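Local coordinates for VP2 (Human bocavirus 3, PDB 5US7), which self-assembles in sixty copies into the T=1 icosahedral capsid that forms the shell of this parvovirus, at residues 171-176 and 413-418; 85-90 and 196-201; 70-75 and 459-464. One frame throughout, in Å; residues are numbered along the deposited sequence.

Contact 1: residues 171-176 and 413-418; sequences HPWDED and ENPIWC
A buried, mainly apolar contact between two loops, the second running into strand 417-419, joins Pro172 and Trp173 to Pro415 close to the centre of the subunit, and no hydrogen bond crosses it. Two prolines come together first: CB of Pro172 meets CG of Pro415 at 3.6 Å. Farther along the Pro172 ring, CG rests 3.7 Å from CB of Cys418, in the short strand 417-419. Pro415 also serves a second neighbour, for its CD sits above the six-membered ring of Trp173, 3.8 Å from the centroid and 19° off the ring normal, a CH-pi contact over the face. With CG of Trp173 anti to the carbonyl carbon (chi1 -71°), the end of the indole comes nearer to 413-418 and lies against Pro415. Parvovirus coat proteins hang long loops on a jelly-roll beta-barrel, and here the loop between strands 156-160 and 185-190 meets a remote loop as it enters strand 417-419, itself paired in parallel with 436-438. Asn414 runs beside the indole, pointing the same way, and brings ND2 up to CH2 and CZ2 with its amide turned 77° from the ring plane. The indole nitrogen NE1 turns to Asp433 in a weak hydrogen bond. A neighbouring subunit also borders the contact: its Arg268 makes a cation-pi contact with Trp173, while its Arg267 forms a salt bridge with OE1 of Glu413, so the polar end of Glu413 is directed to the subunit interface.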
loop_
_atom_site.group_PDB
_atom_site.type_symbol
_atom_site.label_atom_id
_atom_site.label_comp_id
_atom_site.label_asym_id
_atom_site.label_seq_id
_atom_site.Cartn_x
_atom_site.Cartn_y
_atom_site.Cartn_z
ATOM N N HIS A 171 -101.998 -17.948 -17.637
ATOM C CA HIS A 171 -102.773 -19.126 -17.268
ATOM C C HIS A 171 -102.670 -20.156 -18.385
ATOM O O HIS A 171 -102.553 -19.793 -19.561
ATOM C CB HIS A 171 -104.228 -18.751 -16.976
ATOM C CG HIS A 171 -105.064 -19.885 -16.474
ATOM N ND1 HIS A 171 -105.712 -20.759 -17.315
ATOM C CD2 HIS A 171 -105.347 -20.291 -15.216
ATOM C CE1 HIS A 171 -106.370 -21.651 -16.598
ATOM N NE2 HIS A 171 -106.165 -21.390 -15.321
ATOM N N PRO A 172 -102.717 -21.441 -18.060
ATOM C CA PRO A 172 -102.514 -22.466 -19.082
ATOM C C PRO A 172 -103.721 -22.624 -19.986
ATOM O O PRO A 172 -104.829 -22.182 -19.684
ATOM C CB PRO A 172 -102.276 -23.731 -18.258
ATOM C CG PRO A 172 -101.738 -23.234 -16.992
ATOM C CD PRO A 172 -102.493 -21.981 -16.714
ATOM N N TRP A 173 -103.472 -23.254 -21.128
ATOM C CA TRP A 173 -104.466 -23.740 -22.074
ATOM C C TRP A 173 -105.198 -22.653 -22.832
ATOM O O TRP A 173 -106.073 -22.977 -23.628
ATOM C CB TRP A 173 -105.509 -24.647 -21.418
ATOM C CG TRP A 173 -104.935 -25.934 -21.059
ATOM C CD1 TRP A 173 -104.539 -26.342 -19.832
ATOM C CD2 TRP A 173 -104.603 -26.980 -21.961
ATOM N NE1 TRP A 173 -104.020 -27.606 -19.903
ATOM C CE2 TRP A 173 -104.044 -28.015 -21.208
ATOM C CE3 TRP A 173 -104.741 -27.146 -23.338
ATOM C CZ2 TRP A 173 -103.626 -29.200 -21.780
ATOM C CZ3 TRP A 173 -104.327 -28.315 -23.901
ATOM C CH2 TRP A 173 -103.779 -29.330 -23.129
ATOM N N ASP A 174 -104.914 -21.384 -22.595
ATOM C CA ASP A 174 -105.610 -20.342 -23.325
ATOM C C ASP A 174 -104.924 -20.063 -24.654
ATOM O O ASP A 174 -103.696 -20.052 -24.746
ATOM C CB ASP A 174 -105.711 -19.060 -22.499
ATOM C CG ASP A 174 -104.363 -18.504 -22.107
ATOM O OD1 ASP A 174 -103.340 -19.185 -22.309
ATOM O OD2 ASP A 174 -104.326 -17.366 -21.603
ATOM N N GLU A 175 -105.732 -19.859 -25.684
ATOM C CA GLU A 175 -105.260 -19.357 -26.962
ATOM C C GLU A 175 -104.767 -17.931 -26.777
ATOM O O GLU A 175 -105.154 -17.266 -25.825
ATOM C CB GLU A 175 -106.391 -19.404 -27.978
ATOM C CG GLU A 175 -106.873 -20.804 -28.236
ATOM C CD GLU A 175 -108.128 -20.848 -29.065
ATOM O OE1 GLU A 175 -108.746 -19.784 -29.268
ATOM O OE2 GLU A 175 -108.502 -21.955 -29.505
ATOM N N ASP A 176 -104.018 -17.429 -27.770
ATOM C CA ASP A 176 -103.097 -16.285 -27.722
ATOM C C ASP A 176 -101.634 -16.670 -27.591
ATOM O O ASP A 176 -100.775 -15.788 -27.524
ATOM C CB ASP A 176 -103.372 -15.288 -26.577
ATOM C CG ASP A 176 -102.994 -15.810 -25.186
ATOM O OD1 ASP A 176 -102.414 -16.906 -25.051
ATOM O OD2 ASP A 176 -103.293 -15.103 -24.202
ATOM N N GLU A 413 -98.896 -30.026 -27.677
ATOM C CA GLU A 413 -99.878 -28.963 -27.559
ATOM C C GLU A 413 -100.097 -28.489 -26.131
ATOM O O GLU A 413 -100.966 -27.647 -25.909
ATOM C CB GLU A 413 -101.210 -29.427 -28.141
ATOM C CG GLU A 413 -101.157 -29.747 -29.619
ATOM C CD GLU A 413 -100.720 -28.570 -30.471
ATOM O OE1 GLU A 413 -101.126 -27.426 -30.179
ATOM O OE2 GLU A 413 -99.969 -28.792 -31.443
ATOM N N ASN A 414 -99.364 -29.005 -25.163
ATOM C CA ASN A 414 -99.624 -28.617 -23.791
ATOM C C ASN A 414 -98.940 -27.305 -23.451
ATOM O O ASN A 414 -97.957 -26.923 -24.083
ATOM C CB ASN A 414 -99.138 -29.689 -22.828
ATOM C CG ASN A 414 -99.883 -30.974 -22.976
ATOM O OD1 ASN A 414 -99.288 -32.037 -23.026
ATOM N ND2 ASN A 414 -101.192 -30.892 -23.061
ATOM N N PRO A 415 -99.446 -26.597 -22.451
ATOM C CA PRO A 415 -98.676 -25.502 -21.868
ATOM C C PRO A 415 -97.448 -26.024 -21.155
ATOM O O PRO A 415 -97.422 -27.148 -20.653
ATOM C CB PRO A 415 -99.660 -24.873 -20.883
ATOM C CG PRO A 415 -100.581 -25.963 -20.557
ATOM C CD PRO A 415 -100.767 -26.711 -21.826
ATOM N N ILE A 416 -96.419 -25.189 -21.108
ATOM C CA ILE A 416 -95.171 -25.587 -20.474
ATOM C C ILE A 416 -95.288 -25.486 -18.962
ATOM O O ILE A 416 -95.170 -26.484 -18.245
ATOM C CB ILE A 416 -94.006 -24.739 -20.998
ATOM C CG1 ILE A 416 -93.841 -24.946 -22.492
ATOM C CG2 ILE A 416 -92.740 -25.120 -20.287
ATOM C CD1 ILE A 416 -92.885 -23.996 -23.119
ATOM N N TRP A 417 -95.517 -24.284 -18.458
ATOM C CA TRP A 417 -95.532 -24.016 -17.034
ATOM C C TRP A 417 -96.870 -23.437 -16.613
ATOM O O TRP A 417 -97.669 -22.987 -17.435
ATOM C CB TRP A 417 -94.443 -23.028 -16.640
ATOM C CG TRP A 417 -94.590 -21.724 -17.326
ATOM C CD1 TRP A 417 -95.401 -20.700 -16.959
ATOM C CD2 TRP A 417 -93.875 -21.275 -18.477
ATOM N NE1 TRP A 417 -95.264 -19.653 -17.828
ATOM C CE2 TRP A 417 -94.326 -19.981 -18.768
ATOM C CE3 TRP A 417 -92.902 -21.845 -19.293
ATOM C CZ2 TRP A 417 -93.841 -19.252 -19.835
ATOM C CZ3 TRP A 417 -92.425 -21.124 -20.350
ATOM C CH2 TRP A 417 -92.892 -19.839 -20.616
ATOM N N CYS A 418 -97.100 -23.460 -15.308
ATOM C CA CYS A 418 -98.143 -22.683 -14.663
ATOM C C CYS A 418 -97.521 -21.986 -13.467
ATOM O O CYS A 418 -96.405 -22.302 -13.056
ATOM C CB CYS A 418 -99.324 -23.555 -14.231
ATOM S SG CYS A 418 -98.891 -24.924 -13.166
#

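Contact 2: residues 85-90 and 196-201; sequences GKSQRC and TIHELA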
loop_
_atom_site.group_PDB
_atom_site.type_symbol
_atom_site.label_atom_id
_atom_site.label_comp_id
_atom_site.label_asym_id
_atom_site.label_seq_id
_atom_site.Cartn_x
_atom_site.Cartn_y
_atom_site.Cartn_z
ATOM N N GLY A 85 -124.928 -17.983 -12.435
ATOM C CA GLY A 85 -124.503 -16.594 -12.462
ATOM C C GLY A 85 -123.114 -16.356 -13.026
ATOM O O GLY A 85 -122.966 -15.614 -13.990
ATOM N N LYS A 86 -122.115 -17.000 -12.422
ATOM C CA LYS A 86 -120.723 -16.985 -12.865
ATOM C C LYS A 86 -120.319 -15.598 -13.353
ATOM O O LYS A 86 -120.061 -15.393 -14.542
ATOM C CB LYS A 86 -120.494 -18.040 -13.947
ATOM C CG LYS A 86 -119.030 -18.353 -14.109
ATOM C CD LYS A 86 -118.551 -18.909 -12.782
ATOM C CE LYS A 86 -117.087 -19.256 -12.777
ATOM N NZ LYS A 86 -116.819 -20.388 -13.681
ATOM N N SER A 87 -120.251 -14.648 -12.429
ATOM C CA SER A 87 -120.490 -13.240 -12.705
ATOM C C SER A 87 -119.241 -12.399 -12.955
ATOM O O SER A 87 -119.369 -11.173 -13.006
ATOM C CB SER A 87 -121.301 -12.628 -11.564
ATOM O OG SER A 87 -122.578 -13.231 -11.470
ATOM N N GLN A 88 -118.055 -12.996 -13.117
ATOM C CA GLN A 88 -116.795 -12.279 -12.900
ATOM C C GLN A 88 -116.782 -10.895 -13.532
ATOM O O GLN A 88 -117.172 -10.718 -14.686
ATOM C CB GLN A 88 -115.614 -13.074 -13.462
ATOM C CG GLN A 88 -115.186 -14.274 -12.669
ATOM C CD GLN A 88 -115.939 -15.512 -13.036
ATOM O OE1 GLN A 88 -116.849 -15.481 -13.859
ATOM N NE2 GLN A 88 -115.546 -16.627 -12.446
ATOM N N ARG A 89 -116.348 -9.911 -12.742
ATOM C CA ARG A 89 -116.343 -8.522 -13.183
ATOM C C ARG A 89 -115.108 -8.175 -14.005
ATOM O O ARG A 89 -115.188 -7.369 -14.938
ATOM C CB ARG A 89 -116.473 -7.594 -11.978
ATOM C CG ARG A 89 -115.278 -7.544 -11.067
ATOM C CD ARG A 89 -115.510 -6.490 -10.016
ATOM N NE ARG A 89 -116.642 -6.846 -9.170
ATOM C CZ ARG A 89 -117.301 -5.990 -8.400
ATOM N NH1 ARG A 89 -116.945 -4.717 -8.370
ATOM N NH2 ARG A 89 -118.317 -6.409 -7.664
ATOM N N CYS A 90 -113.969 -8.763 -13.670
ATOM C CA CYS A 90 -112.683 -8.536 -14.339
ATOM C C CYS A 90 -112.328 -7.046 -14.319
ATOM O O CYS A 90 -112.777 -6.310 -13.435
ATOM C CB CYS A 90 -112.770 -9.138 -15.724
ATOM S SG CYS A 90 -111.289 -8.997 -16.725
ATOM N N THR A 196 -111.768 -9.446 -7.932
ATOM C CA THR A 196 -112.452 -10.147 -6.852
ATOM C C THR A 196 -113.592 -10.952 -7.458
ATOM O O THR A 196 -113.848 -10.890 -8.663
ATOM C CB THR A 196 -112.988 -9.178 -5.804
ATOM O OG1 THR A 196 -113.444 -9.916 -4.666
ATOM C CG2 THR A 196 -114.152 -8.400 -6.377
ATOM N N ILE A 197 -114.297 -11.684 -6.607
ATOM C CA ILE A 197 -115.497 -12.390 -7.033
ATOM C C ILE A 197 -116.626 -11.381 -7.168
ATOM O O ILE A 197 -116.761 -10.472 -6.344
ATOM C CB ILE A 197 -115.853 -13.508 -6.040
ATOM C CG1 ILE A 197 -114.710 -14.506 -5.927
ATOM C CG2 ILE A 197 -117.063 -14.274 -6.511
ATOM C CD1 ILE A 197 -113.843 -14.299 -4.740
ATOM N N HIS A 198 -117.431 -11.514 -8.220
ATOM C CA HIS A 198 -118.526 -10.570 -8.408
ATOM C C HIS A 198 -119.644 -10.825 -7.409
ATOM O O HIS A 198 -120.150 -9.889 -6.784
ATOM C CB HIS A 198 -119.040 -10.641 -9.836
ATOM C CG HIS A 198 -120.076 -9.612 -10.147
ATOM N ND1 HIS A 198 -121.410 -9.793 -9.866
ATOM C CD2 HIS A 198 -119.968 -8.378 -10.690
ATOM C CE1 HIS A 198 -122.085 -8.722 -10.240
ATOM N NE2 HIS A 198 -121.232 -7.847 -10.741
ATOM N N GLU A 199 -120.035 -12.081 -7.238
ATOM C CA GLU A 199 -120.699 -12.482 -6.012
ATOM C C GLU A 199 -119.743 -12.217 -4.863
ATOM O O GLU A 199 -118.540 -12.087 -5.072
ATOM C CB GLU A 199 -121.059 -13.962 -6.074
ATOM C CG GLU A 199 -122.128 -14.282 -7.083
ATOM C CD GLU A 199 -123.447 -13.693 -6.681
ATOM O OE1 GLU A 199 -123.751 -13.783 -5.483
ATOM O OE2 GLU A 199 -124.164 -13.132 -7.538
ATOM N N LEU A 200 -120.273 -12.105 -3.644
ATOM C CA LEU A 200 -119.390 -11.704 -2.554
ATOM C C LEU A 200 -118.811 -10.332 -2.861
ATOM O O LEU A 200 -117.694 -10.251 -3.377
ATOM C CB LEU A 200 -118.246 -12.699 -2.326
ATOM C CG LEU A 200 -118.376 -13.979 -1.513
ATOM C CD1 LEU A 200 -119.268 -14.970 -2.206
ATOM C CD2 LEU A 200 -116.995 -14.566 -1.321
ATOM N N ALA A 201 -119.546 -9.266 -2.527
ATOM C CA ALA A 201 -119.478 -7.923 -3.108
ATOM C C ALA A 201 -120.232 -7.797 -4.420
ATOM O O ALA A 201 -119.725 -7.206 -5.376
ATOM C CB ALA A 201 -118.035 -7.479 -3.337
#
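His198 reaches across to Ser87 and Arg89, and its ring packs against Ser87, backbone and CB alike, and against CB of Arg89. Having CG anti to the backbone N (chi1 -174°) places the imidazole against these two residues. CB of His198 then lies 3.2 Å from the carbonyl O of Ser87, and ND1 approaches CB of Ser87 at 3.3 Å, obliquely to the ring. Arg89 arrives at the rim instead: its CB lies in the imidazole plane, 3.8 Å from CD2. The arginine leaves its backbone with CG between N and the carbonyl carbon (chi1 70°) and bends again at chi3 (64°), and this double turn folds the guanidinium back over residues 196-201. The side chains of Arg89 and His198 cross at about a right angle. CG2 of Thr196 covers one face of the guanidinium, 4.1 Å from NE, whereas the carbonyl O of Ala201 faces its edge, 2.8 Å from NH2 but at an angle too poor for a hydrogen bond. In the capsid fold these are two loops, one leading to strand 96-98 and the other to helix 210-215, whose Ile213 packs on Thr196 and Ala201. Ile507 of another subunit lies against both Arg89 and His198, carrying the contact into an intersubunit interface. Because no hydrogen bond links the two segments, the pairing rests mainly on van der Waals fit, perhaps aided by attraction between the guanidinium and the carbonyl O of Ala201. NH2 of Arg89 is also only 4.5 Å from NE2 of His198, a proximity that would tend to disfavour a second positive charge on the imidazole.

Contact 3: residues 70-75 and 459-464; sequences NHQYKT and NADSYL
Asn70 and His71 both take hold of Tyr463, one at its hydroxyl and the other at its ring face. The meeting joins two of the long loops that parvovirus capsid proteins insert between the strands of their jelly-roll barrel, here after strand 54-65 and before strand 466-482. Asn70 comes first, and its OD1 accepts a 2.7 Å hydrogen bond from OH of Tyr463. The hydroxyl stands 37° out of the plane of the asparagine amide, so it approaches OD1 from above that plane, while CB of Asn70 packs 3.6 Å from CE2 of the tyrosine. Next, His71 turns the edge of its imidazole to the phenol ring in a T-shaped pair, with centroids 5.1 Å apart and planes at 89°. With CG between the backbone N and the carbonyl carbon (chi1 58°), the ring of Tyr463 lies with a face against His71. Gln72 follows with an extended side chain whose NE2 comes no nearer than 4.1 Å to OD2 of Asp461. That carboxylate has its main partner in Lys451, which forms a salt bridge with OD1 and also touches His71. Beyond this point the segment turns to other partners: the ring of Tyr73 meets that of Tyr183 of another subunit, and its OH is hydrogen-bonded to OE1 of Glu223.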
loop_
_atom_site.group_PDB
_atom_site.type_symbol
_atom_site.label_atom_id
_atom_site.label_comp_id
_atom_site.label_asym_id
_atom_site.label_seq_id
_atom_site.Cartn_x
_atom_site.Cartn_y
_atom_site.Cartn_z
ATOM N N ASN A 70 -109.226 2.177 -25.864
ATOM C CA ASN A 70 -109.137 3.623 -25.974
ATOM C C ASN A 70 -108.108 4.118 -24.975
ATOM O O ASN A 70 -108.003 5.326 -24.775
ATOM C CB ASN A 70 -110.468 4.351 -25.765
ATOM C CG ASN A 70 -111.516 3.923 -26.756
ATOM O OD1 ASN A 70 -111.198 3.464 -27.851
ATOM N ND2 ASN A 70 -112.776 4.040 -26.370
ATOM N N HIS A 71 -107.413 3.209 -24.294
ATOM C CA HIS A 71 -106.383 3.421 -23.282
ATOM C C HIS A 71 -106.975 3.508 -21.880
ATOM O O HIS A 71 -106.221 3.691 -20.929
ATOM C CB HIS A 71 -105.519 4.662 -23.549
ATOM C CG HIS A 71 -104.888 4.675 -24.907
ATOM N ND1 HIS A 71 -103.825 3.867 -25.245
ATOM C CD2 HIS A 71 -105.184 5.388 -26.018
ATOM C CE1 HIS A 71 -103.485 4.093 -26.499
ATOM N NE2 HIS A 71 -104.296 5.011 -26.991
ATOM N N GLN A 72 -108.288 3.397 -21.725
ATOM C CA GLN A 72 -108.931 3.435 -20.420
ATOM C C GLN A 72 -108.812 2.073 -19.730
ATOM O O GLN A 72 -108.116 1.173 -20.203
ATOM C CB GLN A 72 -110.375 3.889 -20.587
ATOM C CG GLN A 72 -110.492 5.330 -21.038
ATOM C CD GLN A 72 -111.914 5.745 -21.324
ATOM O OE1 GLN A 72 -112.764 4.916 -21.637
ATOM N NE2 GLN A 72 -112.182 7.041 -21.221
ATOM N N TYR A 73 -109.492 1.907 -18.591
ATOM C CA TYR A 73 -109.436 0.682 -17.790
ATOM C C TYR A 73 -110.764 -0.062 -17.695
ATOM O O TYR A 73 -110.799 -1.248 -18.022
ATOM C CB TYR A 73 -108.846 0.984 -16.415
ATOM C CG TYR A 73 -107.341 0.877 -16.418
ATOM C CD1 TYR A 73 -106.720 -0.283 -16.000
ATOM C CD2 TYR A 73 -106.546 1.887 -16.908
ATOM C CE1 TYR A 73 -105.358 -0.408 -16.010
ATOM C CE2 TYR A 73 -105.173 1.764 -16.922
ATOM C CZ TYR A 73 -104.584 0.609 -16.477
ATOM O OH TYR A 73 -103.225 0.469 -16.486
ATOM N N LYS A 74 -111.837 0.544 -17.199
ATOM C CA LYS A 74 -113.155 -0.058 -17.404
ATOM C C LYS A 74 -113.396 -1.422 -16.756
ATOM O O LYS A 74 -113.333 -2.439 -17.449
ATOM C CB LYS A 74 -113.412 -0.228 -18.902
ATOM C CG LYS A 74 -113.418 1.029 -19.717
ATOM C CD LYS A 74 -113.579 0.664 -21.172
ATOM C CE LYS A 74 -113.650 1.881 -22.053
ATOM N NZ LYS A 74 -113.762 1.479 -23.476
ATOM N N THR A 75 -113.645 -1.487 -15.449
ATOM C CA THR A 75 -114.040 -2.758 -14.844
ATOM C C THR A 75 -115.453 -3.132 -15.286
ATOM O O THR A 75 -116.411 -2.426 -14.961
ATOM C CB THR A 75 -113.988 -2.659 -13.326
ATOM O OG1 THR A 75 -115.036 -1.799 -12.874
ATOM C CG2 THR A 75 -112.683 -2.052 -12.901
ATOM N N ASN A 459 -111.223 19.764 -24.601
ATOM C CA ASN A 459 -110.276 18.840 -23.976
ATOM C C ASN A 459 -110.940 17.486 -23.712
ATOM O O ASN A 459 -111.207 17.089 -22.578
ATOM C CB ASN A 459 -109.687 19.434 -22.692
ATOM C CG ASN A 459 -108.733 20.576 -22.965
ATOM O OD1 ASN A 459 -108.189 20.695 -24.059
ATOM N ND2 ASN A 459 -108.515 21.417 -21.965
ATOM N N ALA A 460 -111.186 16.783 -24.810
ATOM C CA ALA A 460 -111.788 15.461 -24.802
ATOM C C ALA A 460 -110.747 14.445 -25.243
ATOM O O ALA A 460 -109.761 14.790 -25.900
ATOM C CB ALA A 460 -113.009 15.399 -25.722
ATOM N N ASP A 461 -110.972 13.187 -24.852
ATOM C CA ASP A 461 -109.964 12.136 -24.945
ATOM C C ASP A 461 -109.289 12.126 -26.309
ATOM O O ASP A 461 -108.133 12.546 -26.423
ATOM C CB ASP A 461 -110.595 10.774 -24.657
ATOM C CG ASP A 461 -109.567 9.662 -24.549
ATOM O OD1 ASP A 461 -108.356 9.955 -24.624
ATOM O OD2 ASP A 461 -109.969 8.493 -24.377
ATOM N N SER A 462 -110.002 11.675 -27.341
ATOM C CA SER A 462 -109.557 11.805 -28.725
ATOM C C SER A 462 -108.075 11.499 -28.899
ATOM O O SER A 462 -107.268 12.411 -29.078
ATOM C CB SER A 462 -109.861 13.208 -29.242
ATOM O OG SER A 462 -109.126 14.177 -28.521
ATOM N N TYR A 463 -107.697 10.240 -28.766
ATOM C CA TYR A 463 -106.342 9.820 -29.068
ATOM C C TYR A 463 -106.137 9.704 -30.574
ATOM O O TYR A 463 -107.085 9.663 -31.358
ATOM C CB TYR A 463 -106.036 8.495 -28.381
ATOM C CG TYR A 463 -106.982 7.395 -28.771
ATOM C CD1 TYR A 463 -106.703 6.561 -29.836
ATOM C CD2 TYR A 463 -108.164 7.206 -28.086
ATOM C CE1 TYR A 463 -107.567 5.566 -30.196
ATOM C CE2 TYR A 463 -109.034 6.217 -28.440
ATOM C CZ TYR A 463 -108.732 5.396 -29.495
ATOM O OH TYR A 463 -109.605 4.397 -29.851
ATOM N N LEU A 464 -104.872 9.678 -30.971
ATOM C CA LEU A 464 -104.497 9.394 -32.347
ATOM C C LEU A 464 -104.412 7.888 -32.555
ATOM O O LEU A 464 -103.880 7.165 -31.712
ATOM C CB LEU A 464 -103.157 10.042 -32.672
ATOM C CG LEU A 464 -102.676 9.894 -34.105
ATOM C CD1 LEU A 464 -103.635 10.627 -35.004
ATOM C CD2 LEU A 464 -101.285 10.449 -34.245
#

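Contacts 2 and 3 are direct neighbours, for the segments that follow one another in the loop after strand 54-65 touch where O of Cys90 meets CB of Thr75 at 3.8 Å, although the two centres lie 25 Å apart. Both also reach the same third subunit. Contact 1 stands apart near the middle of the chain, its nearest atoms about 11 Å from contact 2 and about 17 Å from contact 3. It shares a second subunit with contact 2. In sequence the segments of contacts 1 and 2 alternate, while both contacts fall within the span between 70-75 and 459-464. All three join loops far apart in one chain, and each also borders another subunit.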